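Local coordinates for protein uracil-DNA glycosylase (Sulfolobus tokodaii str. 7, PDB 4ZBY) that belongs to the uracil-DNA glycosylase superfamily and holds an iron–sulfur cluster and a bound uracil within its alpha/beta fold, at residues 53-58 with 80-85; 57-62 with 164-169; 108-113 with 148-153; 113-118 with 155-160. All coordinates share one frame; numbering follows the deposited sequence. Where two conformers were deposited one is given.

Overall arrangement
Followed from the N terminus, the chain first closes contact 1, which bridges helix 58-71 by joining the loop before it to strand 79-82. Contact 2 starts from the same stretch, sharing Gly57 and Ala58, but closes a far longer loop of about a hundred residues, bringing the loop after strand 155-162 back to helix 58-71. Nested inside that long loop are contacts 3 and 4. These two cross, because 108-113 and 113-118 are followed by 148-153 and 155-160 in the same order. Contacts 1 and 2 both touch uracil. Across the chain's centre from contact 2, contact 3 sets helix 96-113 against edge strand 148-152, and contact 4 pairs 117-121 with its inner neighbour 155-162.

Contact 1. Residues 53-58 with 80-85; sequences RPFVGA and ITNVVK. With URA (uracil), chain C.
Pro54 and Phe55, in the loop between helices 46-51 and 58-71, meet Ile80 and Asn82 in a buried, ligand-mediated contact at the end of strand 79-82. The direct part is apolar: Ile80 CG2 comes to the edge of the Phe55 ring, 3.5 Å from Phe55 CD2, and Pro54, next to Phe55 in the chain, lays its CG 3.9 Å from the same Ile80 CG2. Most of the polar work goes through uracil, whose N3 lies over one face of the Phe55 ring, 3.3 Å above its plane and off centre. This is the uracil pocket of a uracil-DNA glycosylase superfamily fold, with aromatic and amide contributed by separate segments. Asn82 OD1 accepts a nearly straight bond from uracil N3 (2.7 Å, 168°). The other branch of the same amide, Asn82 ND2, donates to uracil O4 at 3.0 Å, so the two bonds fix the turn of the group. Phe55 N also donates to uracil O4, at 2.9 Å, and the oxygen is thus gripped from both segments. Beyond the pocket, Lys85 NZ reaches back to Asn82 O at 2.9 Å and also to Thr81 OG1, while Thr81 OG1 has a further partner in Pro28 O.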
loop_
_atom_site.group_PDB
_atom_site.type_symbol
_atom_site.label_atom_id
_atom_site.label_comp_id
_atom_site.label_asym_id
_atom_site.label_seq_id
_atom_site.Cartn_x
_atom_site.Cartn_y
_atom_site.Cartn_z
ATOM N N ARG A 53 9.530 2.203 -9.278
ATOM C CA ARG A 53 9.019 3.058 -8.195
ATOM C C ARG A 53 7.515 2.871 -8.087
ATOM O O ARG A 53 6.875 2.705 -9.101
ATOM C CB ARG A 53 9.322 4.528 -8.478
ATOM C CG ARG A 53 10.740 4.836 -8.906
ATOM C CD ARG A 53 10.881 6.316 -9.065
ATOM N NE ARG A 53 10.307 6.970 -7.894
ATOM C CZ ARG A 53 9.908 8.235 -7.862
ATOM N NH1 ARG A 53 10.046 9.009 -8.938
ATOM N NH2 ARG A 53 9.392 8.730 -6.745
ATOM N N PRO A 54 6.947 2.905 -6.868
ATOM C CA PRO A 54 5.502 2.723 -6.731
ATOM C C PRO A 54 4.732 4.019 -7.023
ATOM O O PRO A 54 5.251 5.123 -6.804
ATOM C CB PRO A 54 5.342 2.299 -5.268
ATOM C CG PRO A 54 6.455 3.011 -4.583
ATOM C CD PRO A 54 7.618 3.048 -5.558
ATOM N N PHE A 55 3.506 3.866 -7.513
ATOM C CA PHE A 55 2.582 4.985 -7.648
ATOM C C PHE A 55 3.219 6.229 -8.314
ATOM O O PHE A 55 3.341 7.319 -7.714
ATOM C CB PHE A 55 1.983 5.310 -6.264
ATOM C CG PHE A 55 0.909 4.332 -5.828
ATOM C CD1 PHE A 55 -0.326 4.320 -6.461
ATOM C CD2 PHE A 55 1.138 3.417 -4.810
ATOM C CE1 PHE A 55 -1.319 3.443 -6.066
ATOM C CE2 PHE A 55 0.160 2.524 -4.427
ATOM C CZ PHE A 55 -1.067 2.539 -5.038
ATOM N N VAL A 56 3.602 6.067 -9.582
ATOM C CA VAL A 56 4.175 7.182 -10.352
ATOM C C VAL A 56 3.404 7.501 -11.635
ATOM O O VAL A 56 3.685 8.489 -12.310
ATOM C CB VAL A 56 5.668 6.925 -10.720
ATOM C CG1 VAL A 56 6.541 7.080 -9.495
ATOM C CG2 VAL A 56 5.888 5.552 -11.372
ATOM N N GLY A 57 2.456 6.651 -11.980
ATOM C CA GLY A 57 1.588 6.915 -13.120
ATOM C C GLY A 57 0.466 7.858 -12.705
ATOM O O GLY A 57 0.548 8.489 -11.648
ATOM N N ALA A 58 -0.583 7.954 -13.521
ATOM C CA ALA A 58 -1.705 8.852 -13.226
ATOM C C ALA A 58 -2.319 8.616 -11.842
ATOM O O ALA A 58 -2.558 9.566 -11.079
ATOM C CB ALA A 58 -2.787 8.711 -14.297
ATOM N N ILE A 80 5.617 3.852 0.919
ATOM C CA ILE A 80 4.630 3.449 -0.091
ATOM C C ILE A 80 5.074 2.167 -0.778
ATOM O O ILE A 80 6.205 2.088 -1.257
ATOM C CB ILE A 80 4.459 4.542 -1.170
ATOM C CG1 ILE A 80 3.952 5.848 -0.542
ATOM C CG2 ILE A 80 3.508 4.037 -2.268
ATOM C CD1 ILE A 80 3.977 7.049 -1.547
ATOM N N THR A 81 4.210 1.166 -0.781
ATOM C CA THR A 81 4.549 -0.073 -1.456
ATOM C C THR A 81 3.261 -0.764 -1.899
ATOM O O THR A 81 2.206 -0.137 -1.929
ATOM C CB THR A 81 5.423 -0.976 -0.544
ATOM O OG1 THR A 81 5.887 -2.109 -1.302
ATOM C CG2 THR A 81 4.665 -1.441 0.689
ATOM N N ASN A 82 3.377 -2.032 -2.281
ATOM C CA ASN A 82 2.259 -2.831 -2.781
ATOM C C ASN A 82 2.344 -4.239 -2.235
ATOM O O ASN A 82 3.413 -4.682 -1.847
ATOM C CB ASN A 82 2.253 -2.914 -4.312
ATOM C CG ASN A 82 2.034 -1.569 -4.981
ATOM O OD1 ASN A 82 0.939 -1.034 -4.969
ATOM N ND2 ASN A 82 3.084 -1.022 -5.575
ATOM N N VAL A 83 1.223 -4.960 -2.248
ATOM C CA VAL A 83 1.226 -6.334 -1.760
ATOM C C VAL A 83 2.000 -7.250 -2.727
ATOM O O VAL A 83 2.657 -8.204 -2.295
ATOM C CB VAL A 83 -0.221 -6.840 -1.530
ATOM C CG1 VAL A 83 -1.011 -6.828 -2.826
ATOM C CG2 VAL A 83 -0.223 -8.226 -0.897
ATOM N N VAL A 84 1.954 -6.943 -4.030
ATOM C CA VAL A 84 2.745 -7.652 -5.017
ATOM C C VAL A 84 3.685 -6.636 -5.658
ATOM O O VAL A 84 3.288 -5.493 -5.917
ATOM C CB VAL A 84 1.844 -8.321 -6.078
ATOM C CG1 VAL A 84 2.631 -8.757 -7.300
ATOM C CG2 VAL A 84 1.149 -9.526 -5.431
ATOM N N LYS A 85 4.925 -7.038 -5.893
ATOM C CA LYS A 85 5.923 -6.047 -6.260
ATOM C C LYS A 85 6.416 -6.083 -7.717
ATOM O O LYS A 85 7.284 -5.283 -8.116
ATOM C CB LYS A 85 7.077 -6.147 -5.257
ATOM C CG LYS A 85 6.594 -5.683 -3.857
ATOM C CD LYS A 85 7.481 -6.215 -2.766
ATOM C CE LYS A 85 7.406 -5.349 -1.530
ATOM N NZ LYS A 85 6.062 -5.290 -0.872
HETATM N N1 URA C . -1.383 0.725 -8.689
HETATM C C2 URA C . -0.991 0.168 -7.522
HETATM O O2 URA C . -1.681 -0.614 -6.894
HETATM N N3 URA C . 0.286 0.367 -7.174
HETATM C C4 URA C . 1.207 1.068 -7.868
HETATM O O4 URA C . 2.318 1.230 -7.393
HETATM C C5 URA C . 0.760 1.644 -9.073
HETATM C C6 URA C . -0.526 1.473 -9.461
#

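Contact 2. Residues 57-62 with 164-169; sequences GAAGKL and HPAAAL. With URA (uracil), chain C.
Ala59, in the first turn of helix 58-71, brings its CA within 4.6 Å of the CA of Ala166, whose segment 164-169 bends through helix-like turns after strand 155-162, with Ala167 N bonded to His164 O and Ala168 N to Pro165 O. Such closeness is possible because small side chains meet there. The Ala59 methyl abuts the backbone of the other segment, with CB 3.6 Å from Ala166 N, and also touches the methyl of Ala166. Pro165 sits one step along, its CB packed against the carbonyl of Ala59 at 3.5 Å from Ala59 O. Leu169 closes the outer end by straddling the helix start: its CD1 reaches Ala58 CB, while CD2 lies 3.7 Å from Ala58 O. On the inner side Leu62 turns CG anti to its backbone N (chi1 175°), which carries CD2 over to Pro165 O and to the methyl of Ala168, 4.0 Å from Ala168 CB. Arg175 of helix 172-190 packs on both Leu62 and Ala168.

His164 bears on this packing mainly through its ring edge, where Ala59 CB approaches. The backbone N of Ala166 donates to His164 ND1 (3.0 Å, 158°), close to the ring plane, and so holds the imidazole in one rotation. The far nitrogen is thereby aimed at the ligand, and His164 NE2 donates to uracil O2 at 2.8 Å. Through His164 the packed segment contributes one residue to the uracil pocket of this superfamily member, beside Phe55, whose ring meets the same imidazole.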
loop_
_atom_site.group_PDB
_atom_site.type_symbol
_atom_site.label_atom_id
_atom_site.label_comp_id
_atom_site.label_asym_id
_atom_site.label_seq_id
_atom_site.Cartn_x
_atom_site.Cartn_y
_atom_site.Cartn_z
ATOM N N GLY A 57 2.456 6.651 -11.980
ATOM C CA GLY A 57 1.588 6.915 -13.120
ATOM C C GLY A 57 0.466 7.858 -12.705
ATOM O O GLY A 57 0.548 8.489 -11.648
ATOM N N ALA A 58 -0.583 7.954 -13.521
ATOM C CA ALA A 58 -1.705 8.852 -13.226
ATOM C C ALA A 58 -2.319 8.616 -11.842
ATOM O O ALA A 58 -2.558 9.566 -11.079
ATOM C CB ALA A 58 -2.787 8.711 -14.297
ATOM N N ALA A 59 -2.601 7.358 -11.515
ATOM C CA ALA A 59 -3.178 7.063 -10.209
ATOM C C ALA A 59 -2.200 7.465 -9.124
ATOM O O ALA A 59 -2.591 7.996 -8.089
ATOM C CB ALA A 59 -3.516 5.601 -10.077
ATOM N N GLY A 60 -0.924 7.194 -9.352
ATOM C CA GLY A 60 0.075 7.592 -8.386
ATOM C C GLY A 60 0.216 9.093 -8.176
ATOM O O GLY A 60 0.466 9.544 -7.042
ATOM N N LYS A 61 0.108 9.861 -9.255
ATOM C CA LYS A 61 0.173 11.319 -9.168
ATOM C C LYS A 61 -1.002 11.848 -8.339
ATOM O O LYS A 61 -0.845 12.800 -7.565
ATOM C CB LYS A 61 0.198 11.947 -10.559
ATOM C CG LYS A 61 1.512 11.622 -11.312
ATOM C CD LYS A 61 1.455 12.012 -12.786
ATOM C CE LYS A 61 2.716 11.563 -13.521
ATOM N NZ LYS A 61 2.726 12.078 -14.928
ATOM N N LEU A 62 -2.158 11.203 -8.465
ATOM C CA LEU A 62 -3.315 11.590 -7.656
ATOM C C LEU A 62 -3.038 11.257 -6.193
ATOM O O LEU A 62 -3.326 12.053 -5.303
ATOM C CB LEU A 62 -4.577 10.895 -8.137
ATOM C CG LEU A 62 -5.832 11.133 -7.300
ATOM C CD1 LEU A 62 -6.069 12.611 -7.086
ATOM C CD2 LEU A 62 -6.997 10.516 -8.044
ATOM N N HIS A 164 -9.029 2.450 -4.325
ATOM C CA HIS A 164 -7.752 2.648 -4.956
ATOM C C HIS A 164 -7.783 3.962 -5.719
ATOM O O HIS A 164 -8.803 4.314 -6.298
ATOM C CB HIS A 164 -7.476 1.478 -5.890
ATOM C CG HIS A 164 -6.089 1.451 -6.418
ATOM N ND1 HIS A 164 -5.665 2.280 -7.435
ATOM C CD2 HIS A 164 -5.029 0.676 -6.088
ATOM C CE1 HIS A 164 -4.398 2.021 -7.706
ATOM N NE2 HIS A 164 -3.991 1.051 -6.903
ATOM N N PRO A 165 -6.662 4.683 -5.760
ATOM C CA PRO A 165 -6.647 5.988 -6.440
ATOM C C PRO A 165 -7.044 5.917 -7.911
ATOM O O PRO A 165 -7.629 6.855 -8.423
ATOM C CB PRO A 165 -5.191 6.432 -6.312
ATOM C CG PRO A 165 -4.696 5.732 -5.130
ATOM C CD PRO A 165 -5.411 4.435 -5.020
ATOM N N ALA A 166 -6.685 4.827 -8.581
ATOM C CA ALA A 166 -7.056 4.636 -9.973
ATOM C C ALA A 166 -8.574 4.728 -10.163
ATOM O O ALA A 166 -9.044 5.198 -11.203
ATOM C CB ALA A 166 -6.532 3.313 -10.462
ATOM N N ALA A 167 -9.342 4.324 -9.152
ATOM C CA ALA A 167 -10.801 4.338 -9.273
ATOM C C ALA A 167 -11.358 5.753 -9.218
ATOM O O ALA A 167 -12.510 5.991 -9.587
ATOM C CB ALA A 167 -11.446 3.479 -8.174
ATOM N N ALA A 168 -10.534 6.689 -8.762
ATOM C CA ALA A 168 -10.964 8.067 -8.579
ATOM C C ALA A 168 -10.557 8.972 -9.735
ATOM O O ALA A 168 -10.963 10.128 -9.808
ATOM C CB ALA A 168 -10.411 8.607 -7.285
ATOM N N LEU A 169 -9.757 8.444 -10.646
ATOM C CA LEU A 169 -9.270 9.239 -11.767
ATOM C C LEU A 169 -10.377 9.818 -12.644
ATOM O O LEU A 169 -10.305 10.972 -13.046
ATOM C CB LEU A 169 -8.332 8.397 -12.625
ATOM C CG LEU A 169 -6.951 8.120 -12.036
ATOM C CD1 LEU A 169 -6.232 7.111 -12.926
ATOM C CD2 LEU A 169 -6.155 9.414 -11.933
HETATM N N1 URA C . -1.383 0.725 -8.689
HETATM C C2 URA C . -0.991 0.168 -7.522
HETATM O O2 URA C . -1.681 -0.614 -6.894
HETATM N N3 URA C . 0.286 0.367 -7.174
HETATM C C4 URA C . 1.207 1.068 -7.868
HETATM O O4 URA C . 2.318 1.230 -7.393
HETATM C C5 URA C . 0.760 1.644 -9.073
HETATM C C6 URA C . -0.526 1.473 -9.461
#

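Contact 3. Residues 108-113 with 148-153; sequences RQIDII and YVWKYK
Asp111 and Ile110 on helix 96-113 face Trp150 and Tyr152 of strand 148-152 and Lys153 just after it, and the tight part of the contact centres on the tyrosine. Two conformers of Tyr152 were modelled, and both the stacking and the bond that follow belong to the one described. Its ring is held between neighbours: Trp150 CZ2 stands over the centre of one face and Lys153 CG over the opposite one. CG anti to the backbone N (chi1 -162°) sends the ring toward the helix, where Tyr152 OH donates to Asp111 OD1 at 2.9 Å, using the syn lone pair of that oxygen.

Ile110 adds looser apolar packing. Its CD1 approaches the edge of the Trp150 indole, 4.3 Å from Trp150 CZ3, while its other branch, Ile110 CG2, lies 4.2 Å from Tyr152 CE2.

On the solvent side the grip weakens. Lys153 crosses the carboxylate roughly at a right angle, with CE 3.4 Å from Asp111 OD1, but its ammonium NZ stays 4.0 Å from that oxygen, too far for a salt bridge, so any attraction is probably modest. A water donates to Asp111 OD2 at 2.9 Å and only weakly to Tyr152 OH.

The segment axes stand 12.0 Å apart at 81°, with the helix lying across the edge strand. Ile110 also packs on Ile129 of helix 123-133, and Trp150 on Lys132 and Met133 of that same helix, while Tyr152 leans on Ile157 of strand 155-162.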
loop_
_atom_site.group_PDB
_atom_site.type_symbol
_atom_site.label_atom_id
_atom_site.label_comp_id
_atom_site.label_asym_id
_atom_site.label_seq_id
_atom_site.Cartn_x
_atom_site.Cartn_y
_atom_site.Cartn_z
ATOM N N ARG A 108 7.483 -8.374 6.072
ATOM C CA ARG A 108 8.791 -7.994 6.601
ATOM C C ARG A 108 8.938 -6.488 6.674
ATOM O O ARG A 108 9.562 -5.960 7.609
ATOM C CB ARG A 108 9.903 -8.600 5.746
ATOM C CG ARG A 108 9.997 -10.110 5.916
ATOM C CD ARG A 108 10.895 -10.763 4.866
ATOM N NE ARG A 108 12.247 -10.208 4.839
ATOM C CZ ARG A 108 13.139 -10.512 3.904
ATOM N NH1 ARG A 108 12.800 -11.356 2.937
ATOM N NH2 ARG A 108 14.354 -9.977 3.927
ATOM N N GLN A 109 8.349 -5.789 5.708
ATOM C CA GLN A 109 8.438 -4.331 5.674
ATOM C C GLN A 109 7.624 -3.739 6.824
ATOM O O GLN A 109 8.072 -2.792 7.513
ATOM C CB GLN A 109 7.968 -3.778 4.309
ATOM C CG GLN A 109 8.928 -4.125 3.198
ATOM C CD GLN A 109 8.394 -3.777 1.815
ATOM O OE1 GLN A 109 7.220 -4.011 1.529
ATOM N NE2 GLN A 109 9.245 -3.193 0.965
ATOM N N ILE A 110 6.430 -4.286 7.030
ATOM C CA ILE A 110 5.612 -3.869 8.166
ATOM C C ILE A 110 6.324 -4.157 9.491
ATOM O O ILE A 110 6.313 -3.313 10.393
ATOM C CB ILE A 110 4.235 -4.555 8.144
ATOM C CG1 ILE A 110 3.453 -4.133 6.912
ATOM C CG2 ILE A 110 3.442 -4.237 9.427
ATOM C CD1 ILE A 110 2.199 -4.962 6.704
ATOM N N ASP A 111 6.958 -5.325 9.601
ATOM C CA ASP A 111 7.661 -5.717 10.828
ATOM C C ASP A 111 8.718 -4.717 11.227
ATOM O O ASP A 111 8.964 -4.487 12.427
ATOM C CB ASP A 111 8.327 -7.087 10.650
ATOM C CG ASP A 111 7.364 -8.214 10.829
ATOM O OD1 ASP A 111 6.203 -7.913 11.154
ATOM O OD2 ASP A 111 7.762 -9.397 10.667
ATOM N N ILE A 112 9.353 -4.126 10.220
ATOM C CA ILE A 112 10.441 -3.202 10.452
ATOM C C ILE A 112 9.911 -1.796 10.689
ATOM O O ILE A 112 10.310 -1.138 11.651
ATOM C CB ILE A 112 11.427 -3.190 9.273
ATOM C CG1 ILE A 112 12.298 -4.456 9.282
ATOM C CG2 ILE A 112 12.295 -1.940 9.300
ATOM C CD1 ILE A 112 12.839 -4.811 7.906
ATOM N N ILE A 113 9.020 -1.336 9.822
ATOM C CA ILE A 113 8.517 0.023 9.941
ATOM C C ILE A 113 7.607 0.239 11.161
ATOM O O ILE A 113 7.726 1.261 11.844
ATOM C CB ILE A 113 7.789 0.418 8.648
ATOM C CG1 ILE A 113 8.796 0.433 7.488
ATOM C CG2 ILE A 113 7.191 1.799 8.780
ATOM C CD1 ILE A 113 8.146 0.434 6.121
ATOM N N TYR A 148 -9.574 0.347 11.671
ATOM C CA TYR A 148 -9.607 -0.982 12.273
ATOM C C TYR A 148 -8.335 -1.139 13.097
ATOM O O TYR A 148 -7.238 -0.890 12.606
ATOM C CB TYR A 148 -9.709 -2.060 11.192
ATOM C CG TYR A 148 -10.960 -1.955 10.351
ATOM C CD1 TYR A 148 -11.023 -1.097 9.256
ATOM C CD2 TYR A 148 -12.078 -2.730 10.638
ATOM C CE1 TYR A 148 -12.162 -0.993 8.489
ATOM C CE2 TYR A 148 -13.231 -2.639 9.866
ATOM C CZ TYR A 148 -13.269 -1.764 8.798
ATOM O OH TYR A 148 -14.422 -1.687 8.040
ATOM N N VAL A 149 -8.464 -1.515 14.360
ATOM C CA VAL A 149 -7.261 -1.614 15.177
ATOM C C VAL A 149 -6.612 -2.992 15.029
ATOM O O VAL A 149 -7.258 -4.033 15.235
ATOM C CB VAL A 149 -7.562 -1.341 16.650
ATOM C CG1 VAL A 149 -6.324 -1.599 17.499
ATOM C CG2 VAL A 149 -8.042 0.091 16.815
ATOM N N TRP A 150 -5.339 -2.992 14.658
ATOM C CA TRP A 150 -4.572 -4.213 14.534
ATOM C C TRP A 150 -3.585 -4.285 15.692
ATOM O O TRP A 150 -2.597 -3.559 15.717
ATOM C CB TRP A 150 -3.858 -4.240 13.193
ATOM C CG TRP A 150 -3.089 -5.493 12.851
ATOM C CD1 TRP A 150 -3.101 -6.694 13.507
ATOM C CD2 TRP A 150 -2.172 -5.638 11.762
ATOM N NE1 TRP A 150 -2.244 -7.580 12.883
ATOM C CE2 TRP A 150 -1.668 -6.955 11.808
ATOM C CE3 TRP A 150 -1.744 -4.788 10.743
ATOM C CZ2 TRP A 150 -0.756 -7.437 10.865
ATOM C CZ3 TRP A 150 -0.824 -5.260 9.817
ATOM C CH2 TRP A 150 -0.333 -6.570 9.890
ATOM N N LYS A 151 -3.860 -5.138 16.668
ATOM C CA LYS A 151 -2.872 -5.364 17.712
ATOM C C LYS A 151 -1.740 -6.180 17.111
ATOM O O LYS A 151 -1.938 -7.313 16.665
ATOM C CB LYS A 151 -3.492 -6.054 18.927
ATOM C CG LYS A 151 -4.194 -5.089 19.832
ATOM C CD LYS A 151 -3.214 -4.490 20.830
ATOM C CE LYS A 151 -3.955 -3.761 21.943
ATOM N NZ LYS A 151 -3.079 -3.456 23.115
ATOM N N TYR A 152 -0.551 -5.594 17.052
ATOM C CA TYR A 152 0.561 -6.257 16.389
ATOM C C TYR A 152 1.853 -6.045 17.152
ATOM O O TYR A 152 2.294 -4.913 17.321
ATOM C CB TYR A 152 0.729 -5.759 14.950
ATOM C CG TYR A 152 1.567 -6.698 14.118
ATOM C CD1 TYR A 152 1.354 -8.071 14.180
ATOM C CD2 TYR A 152 2.573 -6.227 13.285
ATOM C CE1 TYR A 152 2.109 -8.941 13.435
ATOM C CE2 TYR A 152 3.344 -7.098 12.542
ATOM C CZ TYR A 152 3.101 -8.461 12.624
ATOM O OH TYR A 152 3.843 -9.348 11.889
ATOM N N LYS A 153 2.459 -7.151 17.576
ATOM C CA LYS A 153 3.658 -7.142 18.425
ATOM C C LYS A 153 3.381 -6.267 19.633
ATOM O O LYS A 153 2.341 -6.419 20.285
ATOM C CB LYS A 153 4.897 -6.653 17.645
ATOM C CG LYS A 153 5.200 -7.496 16.414
ATOM C CD LYS A 153 6.490 -7.080 15.709
ATOM C CE LYS A 153 6.752 -7.957 14.491
ATOM N NZ LYS A 153 6.761 -9.406 14.846
HETATM O O HOH W 1 5.650 -11.191 9.821
#

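Contact 4. Residues 113-118 with 155-160; sequences IMPKII and KEIIVF
Ile117 and Ile118 pair with Ile158 and Val159 as neighbouring parallel strands, and the backbone bonds come first. Ile158 N donates to Lys116 O at 2.9 Å, nearly straight at the hydrogen (171°). Ile118 N then donates to Ile158 O at 2.8 Å, and Phe160 N to Ile118 O at 2.9 Å, so the bonds run to and fro in the usual parallel fashion. Two weaker CA-H...O contacts fill in between, the closer one 3.2 Å from Ile117 CA to Ile158 O.

Where the segments part, water takes over. One water donates to Lys116 O and to Glu156 O, bridging the splayed ends, and a second lies within bonding distance of both Pro115 O and Glu156 O.

The apolar contacts are shared between the two faces of the sheet. Ile117 and Ile158 lie side by side and point the same way, with CG1 of the former 4.1 Å from CB of the latter. On the other face Ile157 CG2 meets Ile118 CD1 at 3.8 Å, and Ile157 CD1 is approached by Met114 CE at 4.3 Å. At the open end Met114, bent at both chi2 and chi3, curls its CE back onto the extended chain of Lys155, 3.7 Å from Lys155 CD.

Within the mixed sheet, strand 117-121 lies between 37-41 and 155-162, and 148-152 flanks the latter. Helix 172-190 covers the face of Ile117 and Phe160, whereas Val159 is packed by helix 123-133 on the other; Lys116 NZ, meanwhile, bonds to Ala189 O at the end of helix 172-190 and to Thr191 O just beyond it.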
loop_
_atom_site.group_PDB
_atom_site.type_symbol
_atom_site.label_atom_id
_atom_site.label_comp_id
_atom_site.label_asym_id
_atom_site.label_seq_id
_atom_site.Cartn_x
_atom_site.Cartn_y
_atom_site.Cartn_z
ATOM N N ILE A 113 9.020 -1.336 9.822
ATOM C CA ILE A 113 8.517 0.023 9.941
ATOM C C ILE A 113 7.607 0.239 11.161
ATOM O O ILE A 113 7.726 1.261 11.844
ATOM C CB ILE A 113 7.789 0.418 8.648
ATOM C CG1 ILE A 113 8.796 0.433 7.488
ATOM C CG2 ILE A 113 7.191 1.799 8.780
ATOM C CD1 ILE A 113 8.146 0.434 6.121
ATOM N N MET A 114 6.715 -0.715 11.431
ATOM C CA MET A 114 5.713 -0.586 12.495
ATOM C C MET A 114 5.014 0.761 12.470
ATOM O O MET A 114 5.001 1.488 13.480
ATOM C CB MET A 114 6.347 -0.835 13.881
ATOM C CG MET A 114 6.823 -2.269 14.042
ATOM S SD MET A 114 5.460 -3.451 13.915
ATOM C CE MET A 114 4.544 -2.983 15.398
ATOM N N PRO A 115 4.390 1.089 11.336
ATOM C CA PRO A 115 3.726 2.392 11.214
ATOM C C PRO A 115 2.534 2.555 12.166
ATOM O O PRO A 115 1.903 1.565 12.617
ATOM C CB PRO A 115 3.268 2.396 9.763
ATOM C CG PRO A 115 2.943 0.920 9.505
ATOM C CD PRO A 115 4.036 0.180 10.230
ATOM N N LYS A 116 2.232 3.808 12.493
ATOM C CA LYS A 116 1.022 4.120 13.250
ATOM C C LYS A 116 -0.234 3.724 12.459
ATOM O O LYS A 116 -1.231 3.263 13.028
ATOM C CB LYS A 116 0.975 5.627 13.567
ATOM C CG LYS A 116 -0.257 6.054 14.374
ATOM C CD LYS A 116 -0.205 7.568 14.675
ATOM C CE LYS A 116 -1.298 7.985 15.661
ATOM N NZ LYS A 116 -1.254 9.447 15.968
ATOM N N ILE A 117 -0.187 3.986 11.163
ATOM C CA ILE A 117 -1.330 3.783 10.277
ATOM C C ILE A 117 -0.887 3.050 9.027
ATOM O O ILE A 117 0.148 3.409 8.429
ATOM C CB ILE A 117 -1.959 5.129 9.868
ATOM C CG1 ILE A 117 -2.485 5.884 11.081
ATOM C CG2 ILE A 117 -3.073 4.954 8.802
ATOM C CD1 ILE A 117 -2.694 7.348 10.831
ATOM N N ILE A 118 -1.658 2.034 8.629
ATOM C CA ILE A 118 -1.527 1.482 7.289
ATOM C C ILE A 118 -2.765 1.847 6.493
ATOM O O ILE A 118 -3.876 1.498 6.881
ATOM C CB ILE A 118 -1.364 -0.041 7.287
ATOM C CG1 ILE A 118 -0.047 -0.437 7.959
ATOM C CG2 ILE A 118 -1.381 -0.561 5.852
ATOM C CD1 ILE A 118 0.056 -1.931 8.270
ATOM N N LYS A 155 2.745 -3.095 19.717
ATOM C CA LYS A 155 1.976 -1.904 19.391
ATOM C C LYS A 155 0.570 -2.199 18.893
ATOM O O LYS A 155 0.130 -3.346 18.848
ATOM C CB LYS A 155 2.709 -1.083 18.322
ATOM C CG LYS A 155 4.023 -0.467 18.774
ATOM C CD LYS A 155 4.858 0.026 17.584
ATOM C CE LYS A 155 6.140 0.708 18.054
ATOM N NZ LYS A 155 7.222 0.726 17.022
ATOM N N GLU A 156 -0.129 -1.129 18.542
ATOM C CA GLU A 156 -1.353 -1.188 17.770
ATOM C C GLU A 156 -1.058 -0.519 16.448
ATOM O O GLU A 156 -0.312 0.466 16.407
ATOM C CB GLU A 156 -2.506 -0.460 18.451
ATOM C CG GLU A 156 -3.028 -1.086 19.727
ATOM C CD GLU A 156 -4.235 -0.338 20.272
ATOM O OE1 GLU A 156 -4.420 0.840 19.893
ATOM O OE2 GLU A 156 -5.000 -0.925 21.066
ATOM N N ILE A 157 -1.636 -1.038 15.374
ATOM C CA ILE A 157 -1.562 -0.378 14.080
ATOM C C ILE A 157 -2.980 -0.062 13.662
ATOM O O ILE A 157 -3.871 -0.907 13.792
ATOM C CB ILE A 157 -0.880 -1.259 13.013
ATOM C CG1 ILE A 157 0.600 -1.446 13.374
ATOM C CG2 ILE A 157 -1.000 -0.611 11.621
ATOM C CD1 ILE A 157 1.305 -2.491 12.549
ATOM N N ILE A 158 -3.204 1.161 13.205
ATOM C CA ILE A 158 -4.526 1.543 12.715
ATOM C C ILE A 158 -4.590 1.254 11.232
ATOM O O ILE A 158 -3.808 1.813 10.458
ATOM C CB ILE A 158 -4.794 3.021 12.936
ATOM C CG1 ILE A 158 -4.773 3.346 14.433
ATOM C CG2 ILE A 158 -6.099 3.396 12.329
ATOM C CD1 ILE A 158 -4.706 4.842 14.714
ATOM N N VAL A 159 -5.501 0.380 10.830
ATOM C CA VAL A 159 -5.636 0.049 9.418
ATOM C C VAL A 159 -6.827 0.797 8.846
ATOM O O VAL A 159 -7.932 0.748 9.390
ATOM C CB VAL A 159 -5.807 -1.475 9.185
ATOM C CG1 VAL A 159 -6.107 -1.769 7.696
ATOM C CG2 VAL A 159 -4.564 -2.225 9.638
ATOM N N PHE A 160 -6.599 1.506 7.754
ATOM C CA PHE A 160 -7.649 2.313 7.161
ATOM C C PHE A 160 -7.799 2.014 5.680
ATOM O O PHE A 160 -6.991 2.462 4.871
ATOM C CB PHE A 160 -7.348 3.808 7.368
ATOM C CG PHE A 160 -8.539 4.678 7.220
ATOM C CD1 PHE A 160 -9.110 5.272 8.332
ATOM C CD2 PHE A 160 -9.128 4.886 5.971
ATOM C CE1 PHE A 160 -10.257 6.060 8.202
ATOM C CE2 PHE A 160 -10.275 5.680 5.836
ATOM C CZ PHE A 160 -10.817 6.276 6.945
HETATM O O HOH W 2 2.416 1.185 15.435
HETATM O O HOH W 3 -1.386 3.204 15.836
#